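Local atomic coordinates of aspartate aminotransferase (Thermotoga maritima, PDB entry 1O4S), a protein that catalyses the reversible transfer of an amino group from L-aspartate to 2-oxoglutarate, giving oxaloacetate and L-glutamate, with pyridoxal 5'-phosphate as cofactor. Residues B[55-58]-B[59-63]; B[293-296]-B[297-301]; B[63-66]-B[67-71]; B[368-372]-B[373-377]; B[79-82]-B[83-86]. All coordinates share one frame; numbering follows the deposited sequence. Where two conformers were deposited one is given.

In the fold
All five contacts are local, spanning a turn or a helix end, so none closes a long loop and none encloses or crosses another. From the N terminus, interaction 1 starts helix 57-68 and interaction 3 carries it to its last turn; they meet at Ala63, and both touch the second subunit. Interaction 5 then opens helix 81-95, the next helix in the chain. Much later, interaction 2 leads from the loop after helix 281-290 into helix 296-315, and its Val293 packs against Pro56, Pro58 and Val59 of interaction 1. Interaction 4 turns the chain from strand 363-367 into helix 372-386, and its Phe368 lies against helix 296-315.

Interaction 1 (B[55-58]-B[59-63]); sequences TPEP and VVEEA
With OG1 of Thr55 held beside its own backbone N (chi1 -64°), the methyl CG2 lies anti to that nitrogen and reaches both valines of the following helical turn. Val59 and Val60 share one rotamer, CG1 anti to N, yet present different branches: Thr55 CG2 is 3.8 Å from Val59 CG1 and also 3.8 Å from Val60 CG2. Thr55 and Val59 cross at about a right angle. The second branch of Val59 turns back to the ring of Pro56, with CG2 4.0 Å from Pro56 CB. On the exposed side, a bend at chi2 (61°) folds the Glu57 carboxylate against Val60, placing OE2 3.9 Å from Val60 CG2. Glu57 OE1 also comes within 4.4 Å of Glu61 OE2, the two carboxylates turned steeply to each other; the like charges probably repel mildly. Beneath the side chains, Pro56 O accepts from Val60 N at 3.2 Å, in the carbonyl plane, and more weakly from Val59 N. Glu57 O and Pro58 O take up Glu61 N and Glu62 N in turn. Pro58 has no N-H to give, but in the first turn a helix asks for none.

Thr55 OG1 is bonded to Trp253 NE1, Val59 packs on Ala286 and Ala290 of helix 281-290, and Thr55 lies against Val72 of the second subunit. Pro56 at the N-cap and Pro58 within the opening turn make this a proline-rich helix N terminus, here the start of helix 57-68 at the dimer interface of a class I aminotransferase.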
loop_
_atom_site.group_PDB
_atom_site.type_symbol
_atom_site.label_atom_id
_atom_site.label_comp_id
_atom_site.label_asym_id
_atom_site.label_seq_id
_atom_site.Cartn_x
_atom_site.Cartn_y
_atom_site.Cartn_z
ATOM N N THR B 55 5.439 20.063 5.969
ATOM C CA THR B 55 5.897 19.863 4.603
ATOM C C THR B 55 6.518 21.167 4.099
ATOM O O THR B 55 5.923 22.221 4.268
ATOM C CB THR B 55 4.707 19.505 3.719
ATOM O OG1 THR B 55 4.168 18.257 4.137
ATOM C CG2 THR B 55 5.144 19.333 2.283
ATOM N N PRO B 56 7.701 21.135 3.495
ATOM C CA PRO B 56 8.293 22.374 2.991
ATOM C C PRO B 56 7.375 23.106 2.043
ATOM O O PRO B 56 6.767 22.487 1.194
ATOM C CB PRO B 56 9.543 21.886 2.275
ATOM C CG PRO B 56 9.913 20.654 3.000
ATOM C CD PRO B 56 8.592 19.994 3.268
ATOM N N GLU B 57 7.282 24.419 2.183
ATOM C CA GLU B 57 6.323 25.170 1.421
ATOM C C GLU B 57 6.493 24.994 -0.098
ATOM O O GLU B 57 5.526 24.960 -0.798
ATOM C CB GLU B 57 6.338 26.643 1.826
ATOM C CG GLU B 57 5.103 27.432 1.350
ATOM C CD GLU B 57 3.775 26.895 1.930
ATOM O OE1 GLU B 57 2.684 27.321 1.458
ATOM O OE2 GLU B 57 3.803 26.031 2.865
ATOM N N PRO B 58 7.701 24.890 -0.636
ATOM C CA PRO B 58 7.802 24.690 -2.087
ATOM C C PRO B 58 7.146 23.402 -2.549
ATOM O O PRO B 58 6.658 23.353 -3.684
ATOM C CB PRO B 58 9.312 24.717 -2.350
ATOM C CG PRO B 58 9.842 25.517 -1.200
ATOM C CD PRO B 58 9.023 25.061 -0.012
ATOM N N VAL B 59 7.154 22.392 -1.686
ATOM C CA VAL B 59 6.526 21.118 -1.962
ATOM C C VAL B 59 5.001 21.286 -1.939
ATOM O O VAL B 59 4.341 20.825 -2.840
ATOM C CB VAL B 59 6.952 20.021 -0.956
ATOM C CG1 VAL B 59 6.220 18.670 -1.250
ATOM C CG2 VAL B 59 8.459 19.836 -0.978
ATOM N N VAL B 60 4.469 21.946 -0.913
ATOM C CA VAL B 60 3.051 22.301 -0.877
ATOM C C VAL B 60 2.629 23.045 -2.150
ATOM O O VAL B 60 1.627 22.695 -2.795
ATOM C CB VAL B 60 2.735 23.168 0.335
ATOM C CG1 VAL B 60 1.318 23.715 0.272
ATOM C CG2 VAL B 60 2.975 22.401 1.651
ATOM N N GLU B 61 3.394 24.061 -2.533
ATOM C CA GLU B 61 3.053 24.887 -3.700
ATOM C C GLU B 61 2.992 24.082 -4.993
ATOM O O GLU B 61 2.049 24.252 -5.764
ATOM C CB GLU B 61 4.012 26.099 -3.875
ATOM C CG GLU B 61 3.866 27.104 -2.735
ATOM C CD GLU B 61 4.857 28.309 -2.774
ATOM O OE1 GLU B 61 5.906 28.265 -3.512
ATOM O OE2 GLU B 61 4.570 29.302 -2.040
ATOM N N GLU B 62 3.996 23.241 -5.235
ATOM C CA GLU B 62 3.966 22.320 -6.380
ATOM C C GLU B 62 2.777 21.343 -6.373
ATOM O O GLU B 62 2.165 21.085 -7.411
ATOM C CB GLU B 62 5.263 21.543 -6.439
ATOM C CG GLU B 62 5.331 20.444 -7.471
ATOM C CD GLU B 62 5.263 20.931 -8.898
ATOM O OE1 GLU B 62 5.436 22.170 -9.149
ATOM O OE2 GLU B 62 5.033 20.040 -9.770
ATOM N N ALA B 63 2.482 20.781 -5.199
ATOM C CA ALA B 63 1.367 19.855 -5.063
ATOM C C ALA B 63 0.052 20.563 -5.410
ATOM O O ALA B 63 -0.764 19.986 -6.101
ATOM C CB ALA B 63 1.304 19.264 -3.654
#

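Interaction 2 (B[293-296]-B[297-301])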
loop_
_atom_site.group_PDB
_atom_site.type_symbol
_atom_site.label_atom_id
_atom_site.label_comp_id
_atom_site.label_asym_id
_atom_site.label_seq_id
_atom_site.Cartn_x
_atom_site.Cartn_y
_atom_site.Cartn_z
ATOM N N VAL B 293 14.694 20.451 -2.611
ATOM C CA VAL B 293 14.501 21.237 -1.411
ATOM C C VAL B 293 15.596 20.937 -0.367
ATOM O O VAL B 293 15.923 19.799 -0.076
ATOM C CB VAL B 293 13.064 21.036 -0.856
ATOM C CG1 VAL B 293 12.915 21.638 0.516
ATOM C CG2 VAL B 293 11.988 21.628 -1.860
ATOM N N ASP B 294 16.175 21.993 0.173
ATOM C CA ASP B 294 17.165 21.887 1.224
ATOM C C ASP B 294 16.478 21.743 2.606
ATOM O O ASP B 294 15.579 22.520 2.954
ATOM C CB ASP B 294 18.023 23.133 1.199
ATOM C CG ASP B 294 19.014 23.177 2.349
ATOM O OD1 ASP B 294 19.843 22.262 2.400
ATOM O OD2 ASP B 294 19.030 24.093 3.211
ATOM N N ASN B 295 16.912 20.768 3.386
ATOM C CA ASN B 295 16.399 20.552 4.726
ATOM C C ASN B 295 17.398 20.914 5.843
ATOM O O ASN B 295 17.231 20.478 6.969
ATOM C CB ASN B 295 15.953 19.085 4.841
ATOM C CG ASN B 295 17.129 18.095 4.964
ATOM O OD1 ASN B 295 18.303 18.428 4.674
ATOM N ND2 ASN B 295 16.811 16.851 5.363
ATOM N N SER B 296 18.429 21.694 5.517
ATOM C CA SER B 296 19.502 22.070 6.437
ATOM C C SER B 296 18.959 22.695 7.734
ATOM O O SER B 296 19.449 22.380 8.821
ATOM C CB SER B 296 20.551 23.010 5.747
ATOM O OG SER B 296 20.022 24.317 5.711
ATOM N N TYR B 297 17.950 23.566 7.624
ATOM C CA TYR B 297 17.417 24.221 8.824
ATOM C C TYR B 297 16.850 23.193 9.817
ATOM O O TYR B 297 17.053 23.295 11.025
ATOM C CB TYR B 297 16.322 25.287 8.513
ATOM C CG TYR B 297 15.941 26.049 9.783
ATOM C CD1 TYR B 297 14.791 25.718 10.526
ATOM C CD2 TYR B 297 16.782 27.059 10.296
ATOM C CE1 TYR B 297 14.481 26.413 11.745
ATOM C CE2 TYR B 297 16.475 27.736 11.492
ATOM C CZ TYR B 297 15.314 27.403 12.197
ATOM O OH TYR B 297 15.020 28.085 13.360
ATOM N N MET B 298 16.128 22.223 9.294
ATOM C CA MET B 298 15.542 21.193 10.120
ATOM C C MET B 298 16.612 20.346 10.776
ATOM O O MET B 298 16.527 20.041 11.952
ATOM C CB MET B 298 14.640 20.325 9.276
ATOM C CG MET B 298 13.916 19.288 10.074
ATOM S SD MET B 298 12.919 18.176 9.080
ATOM C CE MET B 298 12.395 19.285 7.487
ATOM N N VAL B 299 17.610 19.939 10.002
ATOM C CA VAL B 299 18.658 19.062 10.520
ATOM C C VAL B 299 19.419 19.799 11.634
ATOM O O VAL B 299 19.766 19.202 12.666
ATOM C CB VAL B 299 19.636 18.629 9.391
ATOM C CG1 VAL B 299 20.881 17.951 9.984
ATOM C CG2 VAL B 299 18.944 17.705 8.371
ATOM N N GLN B 300 19.657 21.098 11.458
ATOM C CA GLN B 300 20.416 21.857 12.466
ATOM C C GLN B 300 19.590 22.054 13.722
ATOM O O GLN B 300 20.127 22.040 14.837
ATOM C CB GLN B 300 20.880 23.220 11.935
ATOM C CG GLN B 300 21.567 24.149 12.978
ATOM C CD GLN B 300 22.922 23.615 13.564
ATOM O OE1 GLN B 300 23.349 24.066 14.648
ATOM N NE2 GLN B 300 23.587 22.681 12.852
ATOM N N THR B 301 18.291 22.270 13.536
ATOM C CA THR B 301 17.370 22.327 14.656
ATOM C C THR B 301 17.403 21.011 15.472
ATOM O O THR B 301 17.459 21.044 16.691
ATOM C CB THR B 301 15.941 22.587 14.165
ATOM O OG1 THR B 301 15.859 23.857 13.481
ATOM C CG2 THR B 301 15.016 22.654 15.363
HETATM O O HOH W 1 16.626 24.603 5.168
#
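Gln300 N donates to Ser296 O at 2.9 Å and Val299 N to Asn295 O at 3.1 Å, the latter bond close to straight (163°). These are the first bonds of helix 296-315, and the site is a helix N terminus with Asn295 at the N-cap. The Asn295 side chain does not cap: its ND2 is committed to Ser247 O, next in sequence to Lys246, the lysine that carries the cofactor in the enzyme but is not linked to it here. One amide of the opening turn is met by water instead. Water 1 accepts from Tyr297 N at 3.0 Å and donates to Asp294 OD2, joining the acid in the preceding loop to the helix start; the negative carboxylate at this end would probably interact favourably with the helix dipole.

Packing spreads from the asparagine. Its CG sits between backbone N and carbonyl carbon (chi1 75°), which stands the amide beside Val299. The methyl Val299 CG2 is nearly equidistant from the heavy atoms of that group, 3.8 Å from Asn295 ND2, so one branch of the valine meets the whole amide. The two side chains approach at a slant. Met298, buried, runs off the helix to lie on Phe53, its side chain about 7 Å from that of Lys246. One turn on, Thr301 OG1 and Thr301 N reach Tyr297 O from opposite faces of its carbonyl plane. The hydroxyl bond measures 2.8 Å, and the same Thr301 OG1 stands 3.4 Å above the plane of the Tyr297 ring, offset toward the rim.

Interaction 3 (B[63-66]-B[67-71])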
loop_
_atom_site.group_PDB
_atom_site.type_symbol
_atom_site.label_atom_id
_atom_site.label_comp_id
_atom_site.label_asym_id
_atom_site.label_seq_id
_atom_site.Cartn_x
_atom_site.Cartn_y
_atom_site.Cartn_z
ATOM N N ALA B 63 2.482 20.781 -5.199
ATOM C CA ALA B 63 1.367 19.855 -5.063
ATOM C C ALA B 63 0.052 20.563 -5.410
ATOM O O ALA B 63 -0.764 19.986 -6.101
ATOM C CB ALA B 63 1.304 19.264 -3.654
ATOM N N VAL B 64 -0.123 21.808 -4.948
ATOM C CA VAL B 64 -1.333 22.603 -5.200
ATOM C C VAL B 64 -1.448 22.942 -6.676
ATOM O O VAL B 64 -2.524 22.856 -7.268
ATOM C CB VAL B 64 -1.366 23.918 -4.356
ATOM C CG1 VAL B 64 -2.467 24.850 -4.789
ATOM C CG2 VAL B 64 -1.496 23.619 -2.885
ATOM N N ARG B 65 -0.333 23.331 -7.275
ATOM C CA ARG B 65 -0.313 23.643 -8.696
ATOM C C ARG B 65 -0.732 22.440 -9.533
ATOM O O ARG B 65 -1.586 22.574 -10.411
ATOM C CB ARG B 65 1.077 24.086 -9.052
ATOM C CG ARG B 65 1.345 24.416 -10.486
ATOM C CD ARG B 65 2.874 24.657 -10.706
ATOM N NE ARG B 65 3.394 24.097 -11.957
ATOM C CZ ARG B 65 3.416 22.794 -12.297
ATOM N NH1 ARG B 65 2.924 21.832 -11.503
ATOM N NH2 ARG B 65 3.930 22.466 -13.483
ATOM N N PHE B 66 -0.139 21.270 -9.257
ATOM C CA PHE B 66 -0.557 20.025 -9.885
ATOM C C PHE B 66 -2.055 19.734 -9.683
ATOM O O PHE B 66 -2.790 19.428 -10.641
ATOM C CB PHE B 66 0.245 18.841 -9.339
ATOM C CG PHE B 66 -0.205 17.532 -9.893
ATOM C CD1 PHE B 66 0.038 17.215 -11.218
ATOM C CD2 PHE B 66 -0.913 16.623 -9.121
ATOM C CE1 PHE B 66 -0.413 16.000 -11.767
ATOM C CE2 PHE B 66 -1.348 15.417 -9.695
ATOM C CZ PHE B 66 -1.082 15.125 -11.020
ATOM N N LEU B 67 -2.479 19.842 -8.430
ATOM C CA LEU B 67 -3.866 19.601 -8.029
ATOM C C LEU B 67 -4.890 20.433 -8.771
ATOM O O LEU B 67 -5.971 19.945 -9.141
ATOM C CB LEU B 67 -4.063 19.914 -6.553
ATOM C CG LEU B 67 -4.198 18.735 -5.665
ATOM C CD1 LEU B 67 -4.350 19.177 -4.229
ATOM C CD2 LEU B 67 -5.407 17.926 -6.123
ATOM N N GLN B 68 -4.571 21.695 -8.973
ATOM C CA GLN B 68 -5.537 22.622 -9.521
ATOM C C GLN B 68 -5.893 22.333 -10.977
ATOM O O GLN B 68 -6.939 22.752 -11.462
ATOM C CB GLN B 68 -5.070 24.078 -9.275
ATOM C CG GLN B 68 -5.263 24.414 -7.773
ATOM C CD GLN B 68 -4.796 25.785 -7.342
ATOM O OE1 GLN B 68 -3.795 26.287 -7.853
ATOM N NE2 GLN B 68 -5.512 26.389 -6.379
ATOM N N LYS B 69 -5.051 21.560 -11.646
ATOM C CA LYS B 69 -5.347 21.076 -12.981
ATOM C C LYS B 69 -6.432 19.960 -12.942
ATOM O O LYS B 69 -7.039 19.666 -13.956
ATOM C CB LYS B 69 -4.056 20.592 -13.653
ATOM C CG LYS B 69 -2.982 21.714 -13.750
ATOM C CD LYS B 69 -1.664 21.221 -14.335
ATOM C CE LYS B 69 -0.689 22.380 -14.582
ATOM N NZ LYS B 69 0.430 22.021 -15.548
ATOM N N GLY B 70 -6.625 19.329 -11.776
ATOM C CA GLY B 70 -7.708 18.387 -11.543
ATOM C C GLY B 70 -7.524 16.968 -12.070
ATOM O O GLY B 70 -8.441 16.181 -11.976
ATOM N N GLU B 71 -6.381 16.646 -12.665
ATOM C CA GLU B 71 -6.117 15.347 -13.233
ATOM C C GLU B 71 -5.249 14.533 -12.312
ATOM O O GLU B 71 -4.058 14.740 -12.251
ATOM C CB GLU B 71 -5.423 15.463 -14.584
ATOM C CG GLU B 71 -6.339 15.873 -15.707
ATOM C CD GLU B 71 -7.493 14.886 -15.938
ATOM O OE1 GLU B 71 -7.244 13.652 -16.031
ATOM O OE2 GLU B 71 -8.633 15.363 -16.018
HETATM O O HOH W 2 -3.527 17.404 -12.434
#
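Phe66 and Glu71 meet where helix 57-68 unwinds at its C-terminal end. Gly70 leaves helical geometry there with a positive phi (80°). The bonding changes here too: Gln68 N still reaches Val64 O at 2.9 Å, four residues back, but Lys69 N turns to Phe66 O, three back, at 3.3 Å from above the carbonyl plane. Phe66 CG is anti to its backbone N (chi1 177°), sending the ring along the departing chain until CZ is 3.2 Å from Glu71 O. Water 2 donates to Phe66 O at 2.8 Å and to Glu71 O at 2.7 Å while lying over one face of the ring, toward its rim. Val64 and Gln68 run side by side, Val64 CG1 3.6 Å from Gln68 CD. Arg65 and Lys69 do likewise, with Lys69 NZ over one guanidinium face, 4.1 Å from Arg65 NH2. Tyr285 stacks with the Phe66 ring, Lys73 pairs with Glu71 OE1, and Gly70 makes backbone bonds to the second subunit.

One water thus bridges two carbonyls, Phe66 O taking the Lys69 amide as well; the neighbouring positive charges would probably repel each other, eased by Glu62 at long, weak range from Arg65, yet interact favourably with the helix dipole.

Interaction 4 (B[368-372]-B[373-377])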
loop_
_atom_site.group_PDB
_atom_site.type_symbol
_atom_site.label_atom_id
_atom_site.label_comp_id
_atom_site.label_asym_id
_atom_site.label_seq_id
_atom_site.Cartn_x
_atom_site.Cartn_y
_atom_site.Cartn_z
ATOM N N PHE B 368 13.085 13.511 20.271
ATOM C CA PHE B 368 13.249 14.944 20.427
ATOM C C PHE B 368 12.758 15.731 19.188
ATOM O O PHE B 368 13.404 16.682 18.704
ATOM C CB PHE B 368 14.659 15.311 20.893
ATOM C CG PHE B 368 15.768 14.661 20.136
ATOM C CD1 PHE B 368 16.277 15.245 18.980
ATOM C CD2 PHE B 368 16.353 13.486 20.615
ATOM C CE1 PHE B 368 17.341 14.680 18.319
ATOM C CE2 PHE B 368 17.402 12.912 19.952
ATOM C CZ PHE B 368 17.901 13.516 18.796
ATOM N N ALA B 369 11.598 15.301 18.691
ATOM C CA ALA B 369 10.871 16.047 17.664
ATOM C C ALA B 369 9.891 16.970 18.380
ATOM O O ALA B 369 8.691 16.952 18.130
ATOM C CB ALA B 369 10.173 15.100 16.666
ATOM N N THR B 370 10.420 17.750 19.316
ATOM C CA THR B 370 9.701 18.855 19.934
ATOM C C THR B 370 10.667 19.966 20.331
ATOM O O THR B 370 11.884 19.804 20.298
ATOM C CB THR B 370 8.823 18.411 21.149
ATOM O OG1 THR B 370 9.587 18.391 22.352
ATOM C CG2 THR B 370 8.359 16.970 21.054
ATOM N N SER B 371 10.101 21.112 20.679
ATOM C CA SER B 371 10.896 22.285 20.972
ATOM C C SER B 371 11.806 22.085 22.197
ATOM O O SER B 371 11.499 21.296 23.098
ATOM C CB SER B 371 9.975 23.465 21.195
ATOM O OG SER B 371 9.114 23.188 22.268
ATOM N N ILE B 372 12.927 22.812 22.208
ATOM C CA ILE B 372 13.816 22.822 23.357
ATOM C C ILE B 372 13.047 23.201 24.602
ATOM O O ILE B 372 13.306 22.649 25.675
ATOM C CB ILE B 372 15.053 23.727 23.111
ATOM C CG1 ILE B 372 16.023 22.966 22.212
ATOM C CG2 ILE B 372 15.766 24.080 24.433
ATOM C CD1 ILE B 372 17.287 23.688 21.918
ATOM N N GLU B 373 12.057 24.076 24.437
ATOM C CA GLU B 373 11.216 24.526 25.544
ATOM C C GLU B 373 10.485 23.355 26.216
ATOM O O GLU B 373 10.493 23.206 27.433
ATOM C CB GLU B 373 10.185 25.557 25.052
ATOM C CG GLU B 373 9.324 26.132 26.184
ATOM C CD GLU B 373 8.195 27.056 25.712
ATOM O OE1 GLU B 373 7.912 27.075 24.502
ATOM O OE2 GLU B 373 7.588 27.765 26.565
ATOM N N ARG B 374 9.836 22.554 25.399
ATOM C CA ARG B 374 9.066 21.421 25.884
ATOM C C ARG B 374 9.975 20.309 26.386
ATOM O O ARG B 374 9.657 19.666 27.376
ATOM C CB ARG B 374 8.151 20.887 24.782
ATOM C CG ARG B 374 7.071 21.854 24.383
ATOM C CD ARG B 374 5.970 21.995 25.407
ATOM N NE ARG B 374 4.911 20.996 25.201
ATOM C CZ ARG B 374 3.950 20.711 26.092
ATOM N NH1 ARG B 374 3.921 21.325 27.274
ATOM N NH2 ARG B 374 3.034 19.785 25.796
ATOM N N LEU B 375 11.084 20.088 25.676
ATOM C CA LEU B 375 12.108 19.152 26.103
ATOM C C LEU B 375 12.660 19.525 27.480
ATOM O O LEU B 375 12.938 18.655 28.290
ATOM C CB LEU B 375 13.243 19.089 25.090
ATOM C CG LEU B 375 12.964 18.364 23.767
ATOM C CD1 LEU B 375 14.117 18.622 22.840
ATOM C CD2 LEU B 375 12.799 16.885 23.988
ATOM N N THR B 376 12.820 20.822 27.725
ATOM C CA THR B 376 13.354 21.300 28.983
ATOM C C THR B 376 12.404 20.972 30.106
ATOM O O THR B 376 12.837 20.540 31.174
ATOM C CB THR B 376 13.582 22.821 28.958
ATOM O OG1 THR B 376 14.575 23.149 27.988
ATOM C CG2 THR B 376 14.213 23.285 30.275
ATOM N N GLU B 377 11.124 21.225 29.881
ATOM C CA GLU B 377 10.111 20.936 30.878
ATOM C C GLU B 377 10.017 19.428 31.100
ATOM O O GLU B 377 9.894 19.004 32.233
ATOM C CB GLU B 377 8.731 21.475 30.464
ATOM C CG GLU B 377 7.993 22.196 31.588
ATOM C CD GLU B 377 6.983 21.355 32.343
ATOM O OE1 GLU B 377 6.015 20.950 31.653
ATOM O OE2 GLU B 377 7.125 21.154 33.606
#
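Leu375 fills the angle between the incoming loop and the first helical turn: its CD1 lies 3.9 Å from Phe368 CB and its CG 3.7 Å from Thr370 OG1. That hydroxyl is buried with no polar partner in the model, held instead between Leu375 and CB of Arg374. Cutting Leu375 back to an alanine removes CG and both methyls, which is likely to open a gap beside Phe368 CB and leave the Thr370 hydroxyl freer to turn.

The start of the helix behind it is held by several bonds. Leu375 N donates to Ser371 O at 2.9 Å, almost straight (172°). Ser371 OG sits between its backbone N and carbonyl carbon (chi1 60°) and accepts from Arg374 N at 3.3 Å. Ile372 O is gripped twice by Thr376, by N at 2.8 Å and by OG1 at 2.7 Å, from opposite faces of the carbonyl plane.

Further out, Arg374 leads away to a salt bridge with Asp42, while Phe368 packs on Phe302, Lys306 and Val309 of helix 296-315. Phe368 lies about 8 Å, side chain to side chain, from Arg365, which by similarity binds L-aspartate. This is a serine N-cap at the turn from strand 363-367 into helix 372-386.

Interaction 5 (B[79-82]-B[83-86]); sequences GIYE and LREG
Arg84, Glu85 and Gly86 give their backbone N-H groups to the carbonyls of Ile80, Tyr81 and Glu82, four residues back, opening helix 81-95 with Ile80 at the N-cap. Just ahead, Gly79 adopts a positive phi (112°) at which a CB would jam against the preceding carbonyl and crowd Arg84 CG. The arginine side chain turns back over this start, its NE donating to Gly79 O at 3.0 Å. The bond is nearly straight (176°) and lies in the guanidinium plane, though NE stands above the carbonyl plane. Tyr81 CA lies over one guanidinium face, while Arg84 NH1 comes to the edge of the Tyr81 ring, 3.9 Å from CD1; the two planes are 80° apart. Glu85 CB lies over a face of the ring, and Glu85 OE2 is 3.7 Å from Tyr81 CE2. Inside, Ile80 CG1 meets Leu83 CB at 3.6 Å, the pair crossing at about a right angle.

A leucine in place of Arg84 would probably leave Gly79 O without its donor and the backbone at Gly79 less firmly held. Buried, with Asp76 and Asp102 at long, weak range, Arg84 probably keeps its positive charge, and its NE ties the preceding loop to the helix.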
loop_
_atom_site.group_PDB
_atom_site.type_symbol
_atom_site.label_atom_id
_atom_site.label_comp_id
_atom_site.label_asym_id
_atom_site.label_seq_id
_atom_site.Cartn_x
_atom_site.Cartn_y
_atom_site.Cartn_z
ATOM N N GLY B 79 6.249 4.094 -10.335
ATOM C CA GLY B 79 6.435 5.515 -10.145
ATOM C C GLY B 79 6.693 6.204 -11.473
ATOM O O GLY B 79 7.248 5.574 -12.405
ATOM N N ILE B 80 6.290 7.467 -11.580
ATOM C CA ILE B 80 6.502 8.218 -12.822
ATOM C C ILE B 80 7.990 8.279 -13.125
ATOM O O ILE B 80 8.794 8.438 -12.207
ATOM C CB ILE B 80 5.916 9.669 -12.762
ATOM C CG1 ILE B 80 6.546 10.487 -11.640
ATOM C CG2 ILE B 80 4.359 9.653 -12.633
ATOM C CD1 ILE B 80 6.090 11.928 -11.605
ATOM N N TYR B 81 8.346 8.178 -14.400
ATOM C CA TYR B 81 9.732 8.123 -14.849
ATOM C C TYR B 81 10.570 9.237 -14.277
ATOM O O TYR B 81 11.695 9.021 -13.851
ATOM C CB TYR B 81 9.815 8.248 -16.386
ATOM C CG TYR B 81 11.220 8.140 -16.885
ATOM C CD1 TYR B 81 11.847 6.910 -16.940
ATOM C CD2 TYR B 81 11.935 9.272 -17.284
ATOM C CE1 TYR B 81 13.158 6.790 -17.378
ATOM C CE2 TYR B 81 13.240 9.172 -17.720
ATOM C CZ TYR B 81 13.848 7.913 -17.777
ATOM O OH TYR B 81 15.154 7.781 -18.228
ATOM N N GLU B 82 10.007 10.434 -14.278
ATOM C CA GLU B 82 10.716 11.639 -13.845
ATOM C C GLU B 82 11.136 11.582 -12.361
ATOM O O GLU B 82 12.251 12.015 -11.994
ATOM C CB GLU B 82 9.844 12.864 -14.146
ATOM C CG GLU B 82 9.735 13.182 -15.664
ATOM C CD GLU B 82 8.696 12.358 -16.501
ATOM O OE1 GLU B 82 7.830 11.579 -15.956
ATOM O OE2 GLU B 82 8.756 12.503 -17.776
ATOM N N LEU B 83 10.280 10.984 -11.530
ATOM C CA LEU B 83 10.589 10.816 -10.114
ATOM C C LEU B 83 11.678 9.735 -9.955
ATOM O O LEU B 83 12.650 9.921 -9.247
ATOM C CB LEU B 83 9.335 10.498 -9.290
ATOM C CG LEU B 83 9.482 10.249 -7.796
ATOM C CD1 LEU B 83 10.307 11.379 -7.117
ATOM C CD2 LEU B 83 8.151 10.041 -7.087
ATOM N N ARG B 84 11.537 8.633 -10.676
ATOM C CA ARG B 84 12.541 7.592 -10.603
ATOM C C ARG B 84 13.906 8.076 -11.078
ATOM O O ARG B 84 14.918 7.791 -10.436
ATOM C CB ARG B 84 12.082 6.378 -11.381
ATOM C CG ARG B 84 10.995 5.625 -10.643
ATOM C CD ARG B 84 10.681 4.285 -11.265
ATOM N NE ARG B 84 9.994 4.446 -12.549
ATOM C CZ ARG B 84 10.503 4.188 -13.740
ATOM N NH1 ARG B 84 9.760 4.384 -14.815
ATOM N NH2 ARG B 84 11.737 3.756 -13.876
ATOM N N GLU B 85 13.913 8.833 -12.175
ATOM C CA GLU B 85 15.108 9.414 -12.722
ATOM C C GLU B 85 15.705 10.435 -11.761
ATOM O O GLU B 85 16.907 10.451 -11.556
ATOM C CB GLU B 85 14.796 10.057 -14.070
ATOM C CG GLU B 85 15.984 10.734 -14.729
ATOM C CD GLU B 85 15.575 11.501 -15.973
ATOM O OE1 GLU B 85 14.637 12.356 -15.886
ATOM O OE2 GLU B 85 16.187 11.237 -17.041
ATOM N N GLY B 86 14.875 11.293 -11.174
ATOM C CA GLY B 86 15.354 12.250 -10.183
ATOM C C GLY B 86 16.001 11.562 -8.988
ATOM O O GLY B 86 17.086 11.936 -8.574
HETATM O O HOH W 3 13.547 14.105 -13.227
#